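Local coordinates for amorpha-4,11-diene synthase (Artemisia annua, PDB 4GAX), which probably cyclises farnesyl diphosphate to sesquiterpene products, a lyase reaction of the terpene synthase family, here in an engineered alpha-bisabolol synthase variant, at residues R119-F133 and E162-E174. Numbering follows the deposited sequence.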
ATOM      1  N   ARG A 119     -18.952  14.059 -14.962  1.00 17.38           N
ATOM      2  CA  ARG A 119     -17.825  13.485 -14.229  1.00 29.72           C
ATOM      3  C   ARG A 119     -17.589  14.196 -12.902  1.00 33.28           C
ATOM      4  O   ARG A 119     -16.443  14.343 -12.465  1.00 24.70           O
ATOM      5  CB  ARG A 119     -16.546  13.517 -15.090  1.00 34.09           C
ATOM      6  CG  ARG A 119     -16.797  13.266 -16.575  1.00 42.04           C
ATOM      7  CD  ARG A 119     -15.944  12.172 -17.142  1.00 43.80           C
ATOM      8  NE  ARG A 119     -16.488  10.862 -16.841  1.00 52.13           N
ATOM      9  CZ  ARG A 119     -16.751   9.929 -17.750  1.00 43.02           C
ATOM     10  NH1 ARG A 119     -16.524  10.153 -19.038  1.00 48.68           N
ATOM     11  NH2 ARG A 119     -17.242   8.765 -17.357  1.00 40.46           N
ATOM     12  N   SER A 120     -18.664  14.626 -12.250  1.00 22.55           N
ATOM     13  CA  SER A 120     -18.504  15.263 -10.951  1.00 21.17           C
ATOM     14  C   SER A 120     -17.973  14.271  -9.908  1.00 22.19           C
ATOM     15  O   SER A 120     -17.089  14.616  -9.118  1.00 22.20           O
ATOM     16  CB  SER A 120     -19.792  15.998 -10.501  1.00 37.04           C
ATOM     17  OG  SER A 120     -20.927  15.162 -10.570  1.00 49.16           O
ATOM     18  N   SER A 121     -18.476  13.033  -9.916  1.00 19.01           N
ATOM     19  CA  SER A 121     -17.969  12.016  -8.989  1.00 21.34           C
ATOM     20  C   SER A 121     -16.488  11.700  -9.249  1.00 24.60           C
ATOM     21  O   SER A 121     -15.696  11.461  -8.317  1.00 18.14           O
ATOM     22  CB  SER A 121     -18.799  10.737  -9.109  1.00 18.05           C
ATOM     23  OG  SER A 121     -20.132  10.970  -8.681  1.00 25.68           O
ATOM     24  N   LEU A 122     -16.115  11.674 -10.523  1.00 16.71           N
ATOM     25  CA  LEU A 122     -14.726  11.396 -10.891  1.00 22.38           C
ATOM     26  C   LEU A 122     -13.839  12.567 -10.480  1.00 24.91           C
ATOM     27  O   LEU A 122     -12.738  12.382  -9.957  1.00 18.70           O
ATOM     28  CB  LEU A 122     -14.612  11.139 -12.403  1.00 19.15           C
ATOM     29  CG  LEU A 122     -13.187  10.953 -12.923  1.00 23.12           C
ATOM     30  CD1 LEU A 122     -12.535   9.752 -12.218  1.00 20.67           C
ATOM     31  CD2 LEU A 122     -13.159  10.786 -14.426  1.00 19.07           C
ATOM     32  N   TRP A 123     -14.330  13.780 -10.693  1.00 14.87           N
ATOM     33  CA  TRP A 123     -13.566  14.958 -10.314  1.00 14.13           C
ATOM     34  C   TRP A 123     -13.245  14.904  -8.828  1.00 24.63           C
ATOM     35  O   TRP A 123     -12.103  15.124  -8.426  1.00 20.53           O
ATOM     36  CB  TRP A 123     -14.347  16.231 -10.643  1.00 15.65           C
ATOM     37  CG  TRP A 123     -13.829  17.464  -9.940  1.00 20.27           C
ATOM     38  CD1 TRP A 123     -12.790  18.256 -10.335  1.00 19.36           C
ATOM     39  CD2 TRP A 123     -14.341  18.045  -8.726  1.00 21.28           C
ATOM     40  NE1 TRP A 123     -12.619  19.300  -9.442  1.00 18.18           N
ATOM     41  CE2 TRP A 123     -13.556  19.186  -8.442  1.00 18.83           C
ATOM     42  CE3 TRP A 123     -15.381  17.707  -7.849  1.00 22.13           C
ATOM     43  CZ2 TRP A 123     -13.786  20.001  -7.333  1.00 20.76           C
ATOM     44  CZ3 TRP A 123     -15.609  18.506  -6.742  1.00 24.15           C
ATOM     45  CH2 TRP A 123     -14.818  19.645  -6.494  1.00 21.83           C
ATOM     46  N   PHE A 124     -14.254  14.573  -8.025  1.00 16.45           N
ATOM     47  CA  PHE A 124     -14.117  14.573  -6.574  1.00 22.84           C
ATOM     48  C   PHE A 124     -13.016  13.601  -6.150  1.00 18.74           C
ATOM     49  O   PHE A 124     -12.138  13.944  -5.352  1.00 19.51           O
ATOM     50  CB  PHE A 124     -15.463  14.194  -5.940  1.00 24.84           C
ATOM     51  CG  PHE A 124     -15.417  13.996  -4.455  1.00 21.04           C
ATOM     52  CD1 PHE A 124     -15.534  15.071  -3.595  1.00 23.70           C
ATOM     53  CD2 PHE A 124     -15.296  12.720  -3.920  1.00 19.76           C
ATOM     54  CE1 PHE A 124     -15.511  14.886  -2.201  1.00 21.89           C
ATOM     55  CE2 PHE A 124     -15.287  12.517  -2.551  1.00 11.38           C
ATOM     56  CZ  PHE A 124     -15.388  13.609  -1.682  1.00 16.70           C
ATOM     57  N   ARG A 125     -13.075  12.388  -6.680  1.00 17.80           N
ATOM     58  CA  ARG A 125     -12.126  11.357  -6.294  1.00 27.82           C
ATOM     59  C   ARG A 125     -10.697  11.659  -6.760  1.00 22.39           C
ATOM     60  O   ARG A 125      -9.743  11.491  -5.999  1.00 19.35           O
ATOM     61  CB  ARG A 125     -12.586   9.990  -6.814  1.00 23.08           C
ATOM     62  CG  ARG A 125     -11.617   8.872  -6.480  1.00 13.73           C
ATOM     63  CD  ARG A 125     -12.166   7.511  -6.873  1.00 14.87           C
ATOM     64  NE  ARG A 125     -12.298   7.352  -8.328  1.00 19.45           N
ATOM     65  CZ  ARG A 125     -11.268   7.202  -9.161  1.00 26.44           C
ATOM     66  NH1 ARG A 125     -10.022   7.182  -8.689  1.00 24.70           N
ATOM     67  NH2 ARG A 125     -11.481   7.056 -10.466  1.00 17.54           N
ATOM     68  N   LEU A 126     -10.547  12.104  -8.006  1.00 19.08           N
ATOM     69  CA  LEU A 126      -9.216  12.456  -8.522  1.00 19.31           C
ATOM     70  C   LEU A 126      -8.606  13.638  -7.788  1.00 19.21           C
ATOM     71  O   LEU A 126      -7.380  13.675  -7.552  1.00 18.91           O
ATOM     72  CB  LEU A 126      -9.250  12.752 -10.025  1.00 17.51           C
ATOM     73  CG  LEU A 126      -9.653  11.668 -11.014  1.00 19.29           C
ATOM     74  CD1 LEU A 126      -9.431  12.187 -12.460  1.00 21.73           C
ATOM     75  CD2 LEU A 126      -8.889  10.369 -10.773  1.00 22.42           C
ATOM     76  N   MET A 127      -9.436  14.615  -7.426  1.00 13.15           N
ATOM     77  CA  MET A 127      -8.934  15.728  -6.632  1.00 13.55           C
ATOM     78  C   MET A 127      -8.412  15.243  -5.273  1.00 16.06           C
ATOM     79  O   MET A 127      -7.286  15.553  -4.887  1.00 19.41           O
ATOM     80  CB  MET A 127     -10.011  16.812  -6.445  1.00 21.74           C
ATOM     81  CG  MET A 127     -10.319  17.607  -7.725  1.00 23.32           C
ATOM     82  SD  MET A 127      -8.921  18.582  -8.354  1.00 28.80           S
ATOM     83  CE  MET A 127      -8.308  17.512  -9.631  1.00 20.39           C
ATOM     84  N   ARG A 128      -9.223  14.469  -4.554  1.00 18.44           N
ATOM     85  CA  ARG A 128      -8.829  13.997  -3.219  1.00 15.88           C
ATOM     86  C   ARG A 128      -7.633  13.054  -3.282  1.00 15.03           C
ATOM     87  O   ARG A 128      -6.770  13.096  -2.420  1.00 18.87           O
ATOM     88  CB  ARG A 128     -10.010  13.324  -2.486  1.00 19.11           C
ATOM     89  CG  ARG A 128     -11.016  14.359  -1.944  1.00 23.86           C
ATOM     90  CD  ARG A 128     -11.861  13.810  -0.783  1.00 16.99           C
ATOM     91  NE  ARG A 128     -12.671  14.888  -0.193  1.00 17.64           N
ATOM     92  CZ  ARG A 128     -13.543  14.704   0.793  1.00 21.99           C
ATOM     93  NH1 ARG A 128     -13.682  13.496   1.318  1.00 18.93           N
ATOM     94  NH2 ARG A 128     -14.275  15.721   1.244  1.00 18.10           N
ATOM     95  N   LYS A 129      -7.585  12.210  -4.305  1.00 19.61           N
ATOM     96  CA  LYS A 129      -6.425  11.336  -4.500  1.00 20.18           C
ATOM     97  C   LYS A 129      -5.152  12.178  -4.669  1.00 18.61           C
ATOM     98  O   LYS A 129      -4.072  11.782  -4.232  1.00 22.33           O
ATOM     99  CB  LYS A 129      -6.646  10.428  -5.708  1.00 17.18           C
ATOM    100  CG  LYS A 129      -5.465   9.511  -6.096  1.00 22.03           C
ATOM    101  CD  LYS A 129      -5.878   8.558  -7.240  1.00 27.59           C
ATOM    102  CE  LYS A 129      -4.685   7.735  -7.769  1.00 35.13           C
ATOM    103  NZ  LYS A 129      -3.672   7.466  -6.710  1.00 39.92           N
ATOM    104  N   GLN A 130      -5.293  13.348  -5.282  1.00 21.39           N
ATOM    105  CA  GLN A 130      -4.165  14.245  -5.524  1.00 17.47           C
ATOM    106  C   GLN A 130      -3.811  15.027  -4.258  1.00 24.57           C
ATOM    107  O   GLN A 130      -2.786  15.724  -4.190  1.00 22.04           O
ATOM    108  CB  GLN A 130      -4.495  15.181  -6.702  1.00 23.56           C
ATOM    109  CG  GLN A 130      -3.329  15.988  -7.265  1.00 26.54           C
ATOM    110  CD  GLN A 130      -2.282  15.147  -7.964  1.00 35.87           C
ATOM    111  OE1 GLN A 130      -2.448  13.935  -8.141  1.00 31.56           O
ATOM    112  NE2 GLN A 130      -1.184  15.793  -8.366  1.00 22.29           N
ATOM    113  N   GLY A 131      -4.637  14.889  -3.229  1.00 23.47           N
ATOM    114  CA  GLY A 131      -4.370  15.578  -1.978  1.00 23.62           C
ATOM    115  C   GLY A 131      -5.177  16.855  -1.799  1.00 22.20           C
ATOM    116  O   GLY A 131      -4.996  17.558  -0.803  1.00 22.47           O
ATOM    117  N   TYR A 132      -6.051  17.186  -2.756  1.00 16.64           N
ATOM    118  CA  TYR A 132      -6.873  18.396  -2.605  1.00 18.44           C
ATOM    119  C   TYR A 132      -8.144  18.059  -1.831  1.00 22.32           C
ATOM    120  O   TYR A 132      -8.972  17.282  -2.309  1.00 22.16           O
ATOM    121  CB  TYR A 132      -7.271  18.988  -3.963  1.00 20.28           C
ATOM    122  CG  TYR A 132      -6.116  19.408  -4.835  1.00 28.78           C
ATOM    123  CD1 TYR A 132      -5.891  18.799  -6.067  1.00 23.28           C
ATOM    124  CD2 TYR A 132      -5.253  20.427  -4.438  1.00 28.72           C
ATOM    125  CE1 TYR A 132      -4.818  19.186  -6.881  1.00 22.22           C
ATOM    126  CE2 TYR A 132      -4.185  20.814  -5.240  1.00 33.74           C
ATOM    127  CZ  TYR A 132      -3.973  20.194  -6.457  1.00 30.18           C
ATOM    128  OH  TYR A 132      -2.919  20.590  -7.258  1.00 27.60           O
ATOM    129  N   PHE A 133      -8.301  18.648  -0.648  1.00 20.66           N
ATOM    130  CA  PHE A 133      -9.431  18.343   0.237  1.00 25.78           C
ATOM    131  C   PHE A 133     -10.690  19.074  -0.251  1.00 28.77           C
ATOM    132  O   PHE A 133     -11.274  19.912   0.448  1.00 25.23           O
ATOM    133  CB  PHE A 133      -9.085  18.740   1.678  1.00 27.11           C
ATOM    134  CG  PHE A 133      -9.912  18.044   2.738  1.00 30.67           C
ATOM    135  CD1 PHE A 133      -9.456  17.993   4.055  1.00 27.69           C
ATOM    136  CD2 PHE A 133     -11.138  17.456   2.436  1.00 27.83           C
ATOM    137  CE1 PHE A 133     -10.204  17.375   5.049  1.00 32.80           C
ATOM    138  CE2 PHE A 133     -11.893  16.840   3.429  1.00 24.44           C
ATOM    139  CZ  PHE A 133     -11.426  16.800   4.734  1.00 23.60           C
ATOM    140  N   GLU A 162     -18.924   5.472 -10.759  1.00 23.97           N
ATOM    141  CA  GLU A 162     -18.048   6.592 -10.413  1.00 24.36           C
ATOM    142  C   GLU A 162     -18.402   7.149  -9.038  1.00 25.67           C
ATOM    143  O   GLU A 162     -17.522   7.570  -8.272  1.00 17.37           O
ATOM    144  CB  GLU A 162     -18.115   7.721 -11.459  1.00 27.88           C
ATOM    145  CG  GLU A 162     -17.452   7.402 -12.792  1.00 37.06           C
ATOM    146  CD  GLU A 162     -17.517   8.572 -13.784  1.00 51.21           C
ATOM    147  OE1 GLU A 162     -18.285   9.535 -13.541  1.00 59.65           O
ATOM    148  OE2 GLU A 162     -16.789   8.532 -14.804  1.00 49.32           O
ATOM    149  N   LEU A 163     -19.693   7.163  -8.726  1.00 21.47           N
ATOM    150  CA  LEU A 163     -20.143   7.684  -7.437  1.00 16.60           C
ATOM    151  C   LEU A 163     -19.725   6.745  -6.312  1.00 14.90           C
ATOM    152  O   LEU A 163     -19.243   7.184  -5.257  1.00 18.07           O
ATOM    153  CB  LEU A 163     -21.668   7.867  -7.446  1.00 24.07           C
ATOM    154  CG  LEU A 163     -22.310   8.221  -6.102  1.00 21.92           C
ATOM    155  CD1 LEU A 163     -21.786   9.556  -5.544  1.00 20.50           C
ATOM    156  CD2 LEU A 163     -23.834   8.273  -6.280  1.00 24.95           C
ATOM    157  N   TYR A 164     -19.900   5.449  -6.544  1.00 17.45           N
ATOM    158  CA  TYR A 164     -19.477   4.448  -5.579  1.00 19.40           C
ATOM    159  C   TYR A 164     -17.980   4.622  -5.265  1.00 18.34           C
ATOM    160  O   TYR A 164     -17.575   4.677  -4.099  1.00 17.33           O
ATOM    161  CB  TYR A 164     -19.777   3.045  -6.102  1.00 17.88           C
ATOM    162  CG  TYR A 164     -19.103   1.944  -5.311  1.00 19.49           C
ATOM    163  CD1 TYR A 164     -19.674   1.442  -4.143  1.00 19.90           C
ATOM    164  CD2 TYR A 164     -17.890   1.402  -5.734  1.00 18.69           C
ATOM    165  CE1 TYR A 164     -19.030   0.412  -3.403  1.00 27.72           C
ATOM    166  CE2 TYR A 164     -17.247   0.384  -5.007  1.00 18.56           C
ATOM    167  CZ  TYR A 164     -17.817  -0.102  -3.851  1.00 21.58           C
ATOM    168  OH  TYR A 164     -17.166  -1.106  -3.149  1.00 27.52           O
ATOM    169  N   GLU A 165     -17.166   4.739  -6.305  1.00 18.22           N
ATOM    170  CA  GLU A 165     -15.728   4.874  -6.090  1.00 22.69           C
ATOM    171  C   GLU A 165     -15.397   6.138  -5.305  1.00 16.41           C
ATOM    172  O   GLU A 165     -14.501   6.115  -4.446  1.00 19.51           O
ATOM    173  CB  GLU A 165     -14.940   4.830  -7.412  1.00 17.17           C
ATOM    174  CG  GLU A 165     -15.123   3.549  -8.226  1.00 15.17           C
ATOM    175  CD  GLU A 165     -14.488   2.320  -7.567  1.00 21.72           C
ATOM    176  OE1 GLU A 165     -14.012   2.421  -6.410  1.00 28.89           O
ATOM    177  OE2 GLU A 165     -14.454   1.241  -8.213  1.00 24.87           O
ATOM    178  N   ALA A 166     -16.114   7.227  -5.577  1.00 12.86           N
ATOM    179  CA  ALA A 166     -15.902   8.472  -4.819  1.00 18.01           C
ATOM    180  C   ALA A 166     -16.133   8.309  -3.303  1.00 15.50           C
ATOM    181  O   ALA A 166     -15.441   8.946  -2.475  1.00 19.53           O
ATOM    182  CB  ALA A 166     -16.786   9.577  -5.363  1.00 21.43           C
ATOM    183  N   THR A 167     -17.091   7.454  -2.934  1.00 16.05           N
ATOM    184  CA  THR A 167     -17.441   7.273  -1.512  1.00 19.75           C
ATOM    185  C   THR A 167     -16.253   6.749  -0.720  1.00 20.80           C
ATOM    186  O   THR A 167     -16.140   7.005   0.470  1.00 18.46           O
ATOM    187  CB  THR A 167     -18.643   6.314  -1.294  1.00 19.00           C
ATOM    188  OG1 THR A 167     -18.263   4.973  -1.654  1.00 23.01           O
ATOM    189  CG2 THR A 167     -19.852   6.749  -2.137  1.00 18.85           C
ATOM    190  N   SER A 168     -15.361   6.015  -1.380  1.00 17.22           N
ATOM    191  CA  SER A 168     -14.170   5.488  -0.694  1.00 21.55           C
ATOM    192  C   SER A 168     -13.221   6.556  -0.171  1.00 20.21           C
ATOM    193  O   SER A 168     -12.381   6.254   0.684  1.00 20.75           O
ATOM    194  CB  SER A 168     -13.373   4.561  -1.608  1.00 24.13           C
ATOM    195  OG  SER A 168     -14.190   3.485  -1.982  1.00 37.43           O
ATOM    196  N   MET A 169     -13.335   7.784  -0.685  1.00 19.92           N
ATOM    197  CA  MET A 169     -12.456   8.877  -0.275  1.00 17.97           C
ATOM    198  C   MET A 169     -13.056   9.688   0.848  1.00 18.26           C
ATOM    199  O   MET A 169     -12.527  10.746   1.190  1.00 16.43           O
ATOM    200  CB  MET A 169     -12.189   9.854  -1.437  1.00 21.07           C
ATOM    201  CG  MET A 169     -11.909   9.193  -2.767  1.00 26.76           C
ATOM    202  SD  MET A 169     -10.361   8.284  -2.771  1.00 28.27           S
ATOM    203  CE  MET A 169      -9.167   9.597  -2.602  1.00 19.73           C
ATOM    204  N   ARG A 170     -14.163   9.230   1.414  1.00 21.24           N
ATOM    205  CA  ARG A 170     -14.864  10.048   2.397  1.00 16.18           C
ATOM    206  C   ARG A 170     -14.129  10.081   3.724  1.00 22.94           C
ATOM    207  O   ARG A 170     -13.395   9.137   4.070  1.00 19.66           O
ATOM    208  CB  ARG A 170     -16.291   9.542   2.611  1.00 18.94           C
ATOM    209  CG  ARG A 170     -16.397   8.266   3.411  1.00 17.33           C
ATOM    210  CD  ARG A 170     -17.807   7.654   3.227  1.00 22.25           C
ATOM    211  NE  ARG A 170     -17.980   6.399   3.952  1.00 22.26           N
ATOM    212  CZ  ARG A 170     -17.498   5.219   3.557  1.00 26.37           C
ATOM    213  NH1 ARG A 170     -16.782   5.126   2.448  1.00 23.18           N
ATOM    214  NH2 ARG A 170     -17.718   4.132   4.291  1.00 26.36           N
ATOM    215  N   VAL A 171     -14.324  11.176   4.458  1.00 19.79           N
ATOM    216  CA  VAL A 171     -13.804  11.310   5.822  1.00 19.49           C
ATOM    217  C   VAL A 171     -14.985  11.198   6.806  1.00 23.01           C
ATOM    218  O   VAL A 171     -16.140  11.065   6.364  1.00 19.28           O
ATOM    219  CB  VAL A 171     -13.008  12.635   5.965  1.00 19.64           C
ATOM    220  CG1 VAL A 171     -11.988  12.758   4.810  1.00 17.62           C
ATOM    221  CG2 VAL A 171     -13.955  13.845   5.973  1.00 25.12           C
ATOM    222  N   PRO A 172     -14.716  11.194   8.127  1.00 23.21           N
ATOM    223  CA  PRO A 172     -15.862  11.034   9.035  1.00 26.19           C
ATOM    224  C   PRO A 172     -16.842  12.199   8.956  1.00 24.63           C
ATOM    225  O   PRO A 172     -16.427  13.350   8.829  1.00 24.67           O
ATOM    226  CB  PRO A 172     -15.212  11.003  10.421  1.00 29.06           C
ATOM    227  CG  PRO A 172     -13.839  10.448  10.158  1.00 25.54           C
ATOM    228  CD  PRO A 172     -13.432  11.064   8.839  1.00 24.88           C
ATOM    229  N   GLY A 173     -18.133  11.889   9.011  1.00 27.89           N
ATOM    230  CA  GLY A 173     -19.162  12.908   9.087  1.00 24.45           C
ATOM    231  C   GLY A 173     -19.723  13.337   7.744  1.00 31.42           C
ATOM    232  O   GLY A 173     -20.600  14.197   7.700  1.00 27.97           O
ATOM    233  N   GLU A 174     -19.244  12.750   6.648  1.00 22.96           N
ATOM    234  CA  GLU A 174     -19.763  13.131   5.333  1.00 25.52           C
ATOM    235  C   GLU A 174     -20.982  12.292   4.956  1.00 27.84           C
ATOM    236  O   GLU A 174     -20.871  11.285   4.250  1.00 23.30           O
ATOM    237  CB  GLU A 174     -18.650  13.088   4.273  1.00 21.52           C
ATOM    238  CG  GLU A 174     -17.590  14.159   4.573  1.00 27.89           C
ATOM    239  CD  GLU A 174     -16.430  14.173   3.605  1.00 28.33           C
ATOM    240  OE1 GLU A 174     -16.026  13.091   3.114  1.00 19.33           O
ATOM    241  OE2 GLU A 174     -15.904  15.280   3.346  1.00 27.65           O
TER
HETATM  242  O   HOH W   1     -15.088   8.296  -9.082  1.00 25.87           O
HETATM  243  O   HOH W   2     -20.295  11.831 -11.959  1.00 44.78           O
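Arg128 grips the carboxylate of Glu174 end-on. Its NH2 makes a nearly straight bond (174°) to Glu174 OE2. Its NH1 lies 3.0 Å from Glu174 OE1. Both oxygens offer their syn lone pairs, and the two flat groups are nearly coplanar. NH1 also bonds Met169 O, from above the carbonyl plane. Phe124 CZ sits over the centre of one guanidinium face, and Phe133 CE2 lies against the opposite face. The chain of Arg128 runs extended from CG to NE (chi3 173°), past Met169. Met169 CG lies 3.7 Å from Arg125 CG, and its CE reaches Lys129 N and Arg128 CB. Helices 120-129 and 162-167 run at 27° to each other, with Ala166 CB against Phe124 CD2. Arg119 NH2 meets Glu162 OE2 at 2.6 Å, from above the carboxylate plane. Further out, Val171 N bonds Glu174 OE1 within the turn, Glu158 also pairs with Arg119, and Asp85 with Arg125. A leucine in place of Arg128 would probably leave the Glu174 carboxylate without its charged mate. In this alpha-helical N-terminal domain, helix 120-129 thus packs on helix 162-167 and its following turns. The buried Arg128, which also reaches Val134 O, is likely to stay ionised with Glu174, holding turn to helix.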